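Local atomic coordinates of potential RNA-dependent RNA polymerase (Human picobirnavirus, PDB entry 5I62), a protein that catalyses RNA-templated synthesis of RNA from ribonucleoside triphosphates and probably serves both transcription and genome replication of a double-stranded RNA virus. Residues C259-K264 against L386-V391; V337-A342 against G361-P366. One frame throughout, in Å; residues are numbered along the deposited sequence.

Overall arrangement
Contacts 1 and 2 meet on one antiparallel sheet, whose order 355-357, 360-363, 257-261, 390-392 and flanking helices fit the palm of an RNA-dependent RNA polymerase. Contact 1 (259-264 with 386-391) adds an outer strand; contact 2 (337-342 with 361-366) lays helix 327-345 against the neighbouring hairpin. Their centres are about 13 Å apart, and the probable hydrogen bond from Thr260 N to Gly361 O, 3.1 Å, joins them directly. Packing continues from Cys259 SG to Val362 CG2 at 4.0 Å. By sequence, 259-264 belongs to motif A and Gly361 directly follows the Gly-Asp-Asp of motif C, so contact 1 and the Gly361 end of contact 2 probably lie beside the active site; Ala342 and Tyr365 lie farther off.

Contact 1: C259-K264 against L386-V391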
loop_
_atom_site.group_PDB
_atom_site.type_symbol
_atom_site.label_atom_id
_atom_site.label_comp_id
_atom_site.label_asym_id
_atom_site.label_seq_id
_atom_site.Cartn_x
_atom_site.Cartn_y
_atom_site.Cartn_z
ATOM N N CYS A 259 -10.779 -0.710 15.142
ATOM C CA CYS A 259 -10.114 -0.827 13.847
ATOM C C CYS A 259 -10.600 0.333 12.990
ATOM O O CYS A 259 -11.783 0.392 12.634
ATOM C CB CYS A 259 -10.426 -2.159 13.183
ATOM S SG CYS A 259 -10.162 -3.579 14.255
ATOM N N THR A 260 -9.698 1.249 12.668
ATOM C CA THR A 260 -10.092 2.494 12.045
ATOM C C THR A 260 -10.093 2.348 10.532
ATOM O O THR A 260 -9.516 1.419 9.967
ATOM C CB THR A 260 -9.161 3.631 12.472
ATOM O OG1 THR A 260 -7.806 3.211 12.323
ATOM C CG2 THR A 260 -9.408 3.995 13.941
ATOM N N ASP A 261 -10.721 3.310 9.870
ATOM C CA ASP A 261 -10.655 3.329 8.423
ATOM C C ASP A 261 -10.782 4.769 7.937
ATOM O O ASP A 261 -11.656 5.502 8.415
ATOM C CB ASP A 261 -11.771 2.463 7.859
ATOM C CG ASP A 261 -11.776 2.460 6.351
ATOM O OD1 ASP A 261 -11.222 1.573 5.717
ATOM O OD2 ASP A 261 -12.246 3.435 5.761
ATOM N N PHE A 262 -9.921 5.168 6.994
ATOM C CA PHE A 262 -9.923 6.493 6.378
ATOM C C PHE A 262 -10.494 6.426 4.962
ATOM O O PHE A 262 -10.270 5.460 4.225
ATOM C CB PHE A 262 -8.525 7.081 6.324
ATOM C CG PHE A 262 -7.991 7.483 7.646
ATOM C CD1 PHE A 262 -8.378 8.673 8.245
ATOM C CD2 PHE A 262 -7.075 6.680 8.282
ATOM C CE1 PHE A 262 -7.851 9.053 9.468
ATOM C CE2 PHE A 262 -6.544 7.037 9.484
ATOM C CZ PHE A 262 -6.929 8.229 10.096
ATOM N N SER A 263 -11.300 7.425 4.613
ATOM C CA SER A 263 -11.704 7.631 3.228
ATOM C C SER A 263 -10.683 8.557 2.585
ATOM O O SER A 263 -10.522 9.701 3.026
ATOM C CB SER A 263 -13.108 8.227 3.123
ATOM O OG SER A 263 -14.074 7.319 3.632
ATOM N N LYS A 264 -9.990 8.063 1.556
ATOM C CA LYS A 264 -9.115 8.907 0.747
ATOM C C LYS A 264 -8.043 9.580 1.612
ATOM O O LYS A 264 -7.886 10.799 1.612
ATOM C CB LYS A 264 -9.947 9.941 -0.013
ATOM C CG LYS A 264 -10.852 9.321 -1.081
ATOM C CD LYS A 264 -11.678 10.412 -1.751
ATOM C CE LYS A 264 -12.136 10.018 -3.136
ATOM N NZ LYS A 264 -12.774 8.685 -3.148
ATOM N N LEU A 386 -18.080 6.781 9.984
ATOM C CA LEU A 386 -18.235 6.027 11.224
ATOM C C LEU A 386 -18.668 4.590 10.951
ATOM O O LEU A 386 -18.288 3.663 11.680
ATOM C CB LEU A 386 -19.240 6.734 12.127
ATOM C CG LEU A 386 -19.425 6.080 13.499
ATOM C CD1 LEU A 386 -18.080 5.808 14.166
ATOM C CD2 LEU A 386 -20.303 6.929 14.392
ATOM N N GLU A 387 -19.430 4.387 9.873
ATOM C CA GLU A 387 -19.991 3.078 9.566
ATOM C C GLU A 387 -18.912 2.067 9.232
ATOM O O GLU A 387 -19.128 0.856 9.344
ATOM C CB GLU A 387 -20.967 3.198 8.399
ATOM C CG GLU A 387 -22.134 2.250 8.483
ATOM C CD GLU A 387 -23.215 2.732 9.436
ATOM O OE1 GLU A 387 -22.934 3.595 10.301
ATOM O OE2 GLU A 387 -24.358 2.243 9.322
ATOM N N LYS A 388 -17.758 2.533 8.803
ATOM C CA LYS A 388 -16.726 1.603 8.401
ATOM C C LYS A 388 -15.702 1.353 9.493
ATOM O O LYS A 388 -14.802 0.534 9.294
ATOM C CB LYS A 388 -16.048 2.124 7.146
ATOM C CG LYS A 388 -15.013 3.147 7.421
ATOM C CD LYS A 388 -14.761 3.867 6.198
ATOM C CE LYS A 388 -14.937 5.141 6.637
ATOM N NZ LYS A 388 -14.439 6.172 5.600
ATOM N N GLN A 389 -15.778 2.077 10.606
ATOM C CA GLN A 389 -14.972 1.712 11.750
ATOM C C GLN A 389 -15.499 0.385 12.279
ATOM O O GLN A 389 -16.669 0.043 12.087
ATOM C CB GLN A 389 -15.033 2.800 12.821
ATOM C CG GLN A 389 -14.941 4.237 12.285
ATOM C CD GLN A 389 -13.723 4.495 11.408
ATOM O OE1 GLN A 389 -12.583 4.284 11.827
ATOM N NE2 GLN A 389 -13.961 4.999 10.197
ATOM N N TYR A 390 -14.628 -0.384 12.916
ATOM C CA TYR A 390 -15.026 -1.661 13.487
ATOM C C TYR A 390 -14.540 -1.745 14.929
ATOM O O TYR A 390 -13.429 -1.317 15.246
ATOM C CB TYR A 390 -14.483 -2.854 12.671
ATOM C CG TYR A 390 -14.845 -4.190 13.291
ATOM C CD1 TYR A 390 -16.123 -4.732 13.137
ATOM C CD2 TYR A 390 -13.925 -4.893 14.058
ATOM C CE1 TYR A 390 -16.465 -5.950 13.718
ATOM C CE2 TYR A 390 -14.250 -6.109 14.637
ATOM C CZ TYR A 390 -15.516 -6.637 14.464
ATOM O OH TYR A 390 -15.830 -7.849 15.047
ATOM N N VAL A 391 -15.389 -2.301 15.792
ATOM C CA VAL A 391 -15.185 -2.307 17.235
ATOM C C VAL A 391 -15.524 -3.693 17.773
ATOM O O VAL A 391 -16.531 -4.287 17.384
ATOM C CB VAL A 391 -16.051 -1.209 17.894
ATOM C CG1 VAL A 391 -16.128 -1.396 19.340
ATOM C CG2 VAL A 391 -15.498 0.169 17.597
HETATM O O HOH W 1 -12.357 -1.006 9.919
#
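Gln389 reaches back to Asp261 because its CG lies anti to its own carbonyl carbon (chi1 -43°) and the chain folds again at chi2, turning the amide toward the backbone of strand 257-261. This is the edge of the polymerase palm sheet: strand 390-392 joins antiparallel, with Cys259 and Tyr390 as a hydrogen-bonded pair. Cys259 N donates to Tyr390 O at 2.7 Å and almost straight, while Tyr390 N returns a bond to Cys259 O at 3.0 Å. Two residues beyond Cys259, the Gln389 amide partners the Asp261 backbone. Asp261 N gives its hydrogen to Gln389 OE1 at 2.9 Å, tilted well out of the carbonyl plane. Gln389 NE2 makes the better aligned bond, 3.0 Å to Asp261 O, lying in both the amide and carbonyl planes and meeting a lone pair. NE2 also donates to Asn385 O, fixing the amide's rotation.

A water bridges the two segments, donating to Cys259 O at 3.1 Å and Lys388 O at 3.0 Å. Lys388 runs across the Asp261 side chain at about a right angle, its CG 3.3 Å from Asp261 CB. A salt bridge between Asp261 OD2 and Lys388 NZ is doubtful in detail, both atoms sitting too close to neighbours. By sequence Asp261 probably corresponds to the first aspartate of motif A, which binds catalytic metal ions in related polymerases. Tyr390 directs its OH to Asp395, and Cys259 SG makes a sulfur-aromatic contact at the ring edge, the centroid-to-SG line 86° off the ring normal and SG 4.0 Å from Tyr390 CD2.

Contact 2: V337-A342 against G361-P366; sequences VLQHEA and GVLTYP
Ala342 and Tyr365 provide the apolar part of this buried contact. The methyl CB of Ala342 lies 3.9 Å from Tyr365 CE2, on the half of the ring remote from Tyr365's own backbone. With chi1 at 60°, Tyr365 CG stands between its backbone N and carbonyl carbon, and the ring rises to the helix from there. Leu363 adds its CD1 branch, which lies 4.2 Å from Gln339 CB and equally near CG, beside the aliphatic part of that glutamine. Tyr377 of helix 370-378 touches both Gln339 and Leu363.

The arrangement is a helix laid on a sheet of the polymerase palm: helix 327-345, whose position after a Ser-Gly-rich loop fits motif B, runs roughly along strand 360-363, with segment axes 10.3 Å apart and 29° between their directions.

Polar groups come close without a hydrogen bond linking the two segments. Gln339, extended beyond CG, brings NE2 to 3.8 Å from Val362 O, too far to count as a hydrogen bond, and donates instead to Gln355 O on the adjoining strand 355-357. Its OE1 accepts from Arg336 NH1, so both ends of the buried amide are satisfied. Tyr365 OH lies 3.6 Å from Ala342 O, with no hydrogen bond between them.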
loop_
_atom_site.group_PDB
_atom_site.type_symbol
_atom_site.label_atom_id
_atom_site.label_comp_id
_atom_site.label_asym_id
_atom_site.label_seq_id
_atom_site.Cartn_x
_atom_site.Cartn_y
_atom_site.Cartn_z
ATOM N N VAL A 337 1.001 9.568 15.651
ATOM C CA VAL A 337 0.655 10.767 16.425
ATOM C C VAL A 337 -0.852 10.853 16.663
ATOM O O VAL A 337 -1.307 11.187 17.767
ATOM C CB VAL A 337 1.183 12.033 15.727
ATOM C CG1 VAL A 337 0.764 13.286 16.509
ATOM C CG2 VAL A 337 2.709 11.966 15.596
ATOM N N LEU A 338 -1.645 10.590 15.619
ATOM C CA LEU A 338 -3.100 10.607 15.755
ATOM C C LEU A 338 -3.567 9.659 16.862
ATOM O O LEU A 338 -4.466 9.988 17.647
ATOM C CB LEU A 338 -3.753 10.232 14.418
ATOM C CG LEU A 338 -3.735 11.233 13.263
ATOM C CD1 LEU A 338 -4.317 10.574 12.004
ATOM C CD2 LEU A 338 -4.527 12.490 13.630
ATOM N N GLN A 339 -2.976 8.463 16.921
ATOM C CA GLN A 339 -3.369 7.488 17.935
ATOM C C GLN A 339 -3.024 7.997 19.326
ATOM O O GLN A 339 -3.837 7.907 20.252
ATOM C CB GLN A 339 -2.692 6.137 17.653
ATOM C CG GLN A 339 -3.116 5.497 16.304
ATOM C CD GLN A 339 -2.604 4.071 16.149
ATOM O OE1 GLN A 339 -1.521 3.738 16.612
ATOM N NE2 GLN A 339 -3.418 3.211 15.542
ATOM N N HIS A 340 -1.814 8.533 19.497
ATOM C CA HIS A 340 -1.443 9.097 20.791
ATOM C C HIS A 340 -2.378 10.231 21.179
ATOM O O HIS A 340 -2.799 10.336 22.341
ATOM C CB HIS A 340 -0.006 9.612 20.759
ATOM C CG HIS A 340 1.021 8.542 20.927
ATOM N ND1 HIS A 340 1.129 7.795 22.080
ATOM C CD2 HIS A 340 1.971 8.074 20.081
ATOM C CE1 HIS A 340 2.113 6.921 21.944
ATOM N NE2 HIS A 340 2.640 7.071 20.739
ATOM N N GLU A 341 -2.715 11.088 20.209
ATOM C CA GLU A 341 -3.534 12.261 20.496
ATOM C C GLU A 341 -4.934 11.864 20.938
ATOM O O GLU A 341 -5.508 12.493 21.834
ATOM C CB GLU A 341 -3.603 13.177 19.276
ATOM C CG GLU A 341 -4.423 14.437 19.512
ATOM C CD GLU A 341 -4.663 15.198 18.217
ATOM O OE1 GLU A 341 -5.273 14.619 17.281
ATOM O OE2 GLU A 341 -4.215 16.362 18.128
ATOM N N ALA A 342 -5.499 10.818 20.332
ATOM C CA ALA A 342 -6.812 10.351 20.773
ATOM C C ALA A 342 -6.786 9.953 22.253
ATOM O O ALA A 342 -7.678 10.321 23.026
ATOM C CB ALA A 342 -7.273 9.185 19.904
ATOM N N GLY A 361 -5.268 1.174 10.778
ATOM C CA GLY A 361 -4.925 1.246 12.190
ATOM C C GLY A 361 -5.763 0.322 13.047
ATOM O O GLY A 361 -6.906 -0.014 12.711
ATOM N N VAL A 362 -5.191 -0.072 14.181
ATOM C CA VAL A 362 -5.918 -0.820 15.191
ATOM C C VAL A 362 -5.363 -0.383 16.538
ATOM O O VAL A 362 -4.144 -0.282 16.703
ATOM C CB VAL A 362 -5.813 -2.345 14.958
ATOM C CG1 VAL A 362 -4.362 -2.825 14.979
ATOM C CG2 VAL A 362 -6.622 -3.099 15.971
ATOM N N LEU A 363 -6.241 -0.035 17.474
ATOM C CA LEU A 363 -5.749 0.612 18.684
ATOM C C LEU A 363 -6.693 0.389 19.857
ATOM O O LEU A 363 -7.870 0.071 19.692
ATOM C CB LEU A 363 -5.529 2.120 18.466
ATOM C CG LEU A 363 -6.764 3.035 18.480
ATOM C CD1 LEU A 363 -6.351 4.484 18.733
ATOM C CD2 LEU A 363 -7.517 2.951 17.151
ATOM N N THR A 364 -6.156 0.602 21.051
ATOM C CA THR A 364 -6.990 0.604 22.243
ATOM C C THR A 364 -6.361 1.526 23.278
ATOM O O THR A 364 -5.152 1.765 23.267
ATOM C CB THR A 364 -7.190 -0.822 22.799
ATOM O OG1 THR A 364 -8.205 -0.819 23.814
ATOM C CG2 THR A 364 -5.893 -1.356 23.383
ATOM N N TYR A 365 -7.213 2.095 24.127
ATOM C CA TYR A 365 -6.798 2.819 25.318
ATOM C C TYR A 365 -7.991 2.879 26.263
ATOM O O TYR A 365 -9.119 2.613 25.847
ATOM C CB TYR A 365 -6.270 4.227 24.974
ATOM C CG TYR A 365 -7.270 5.140 24.285
ATOM C CD1 TYR A 365 -8.267 5.807 25.005
ATOM C CD2 TYR A 365 -7.189 5.373 22.914
ATOM C CE1 TYR A 365 -9.168 6.651 24.367
ATOM C CE2 TYR A 365 -8.077 6.214 22.266
ATOM C CZ TYR A 365 -9.068 6.848 22.996
ATOM O OH TYR A 365 -9.954 7.682 22.348
ATOM N N PRO A 366 -7.773 3.189 27.533
ATOM C CA PRO A 366 -8.894 3.179 28.499
ATOM C C PRO A 366 -10.061 4.066 28.090
ATOM O O PRO A 366 -9.885 5.270 27.892
ATOM C CB PRO A 366 -8.240 3.681 29.792
ATOM C CG PRO A 366 -6.841 3.126 29.689
ATOM C CD PRO A 366 -6.470 3.296 28.219
#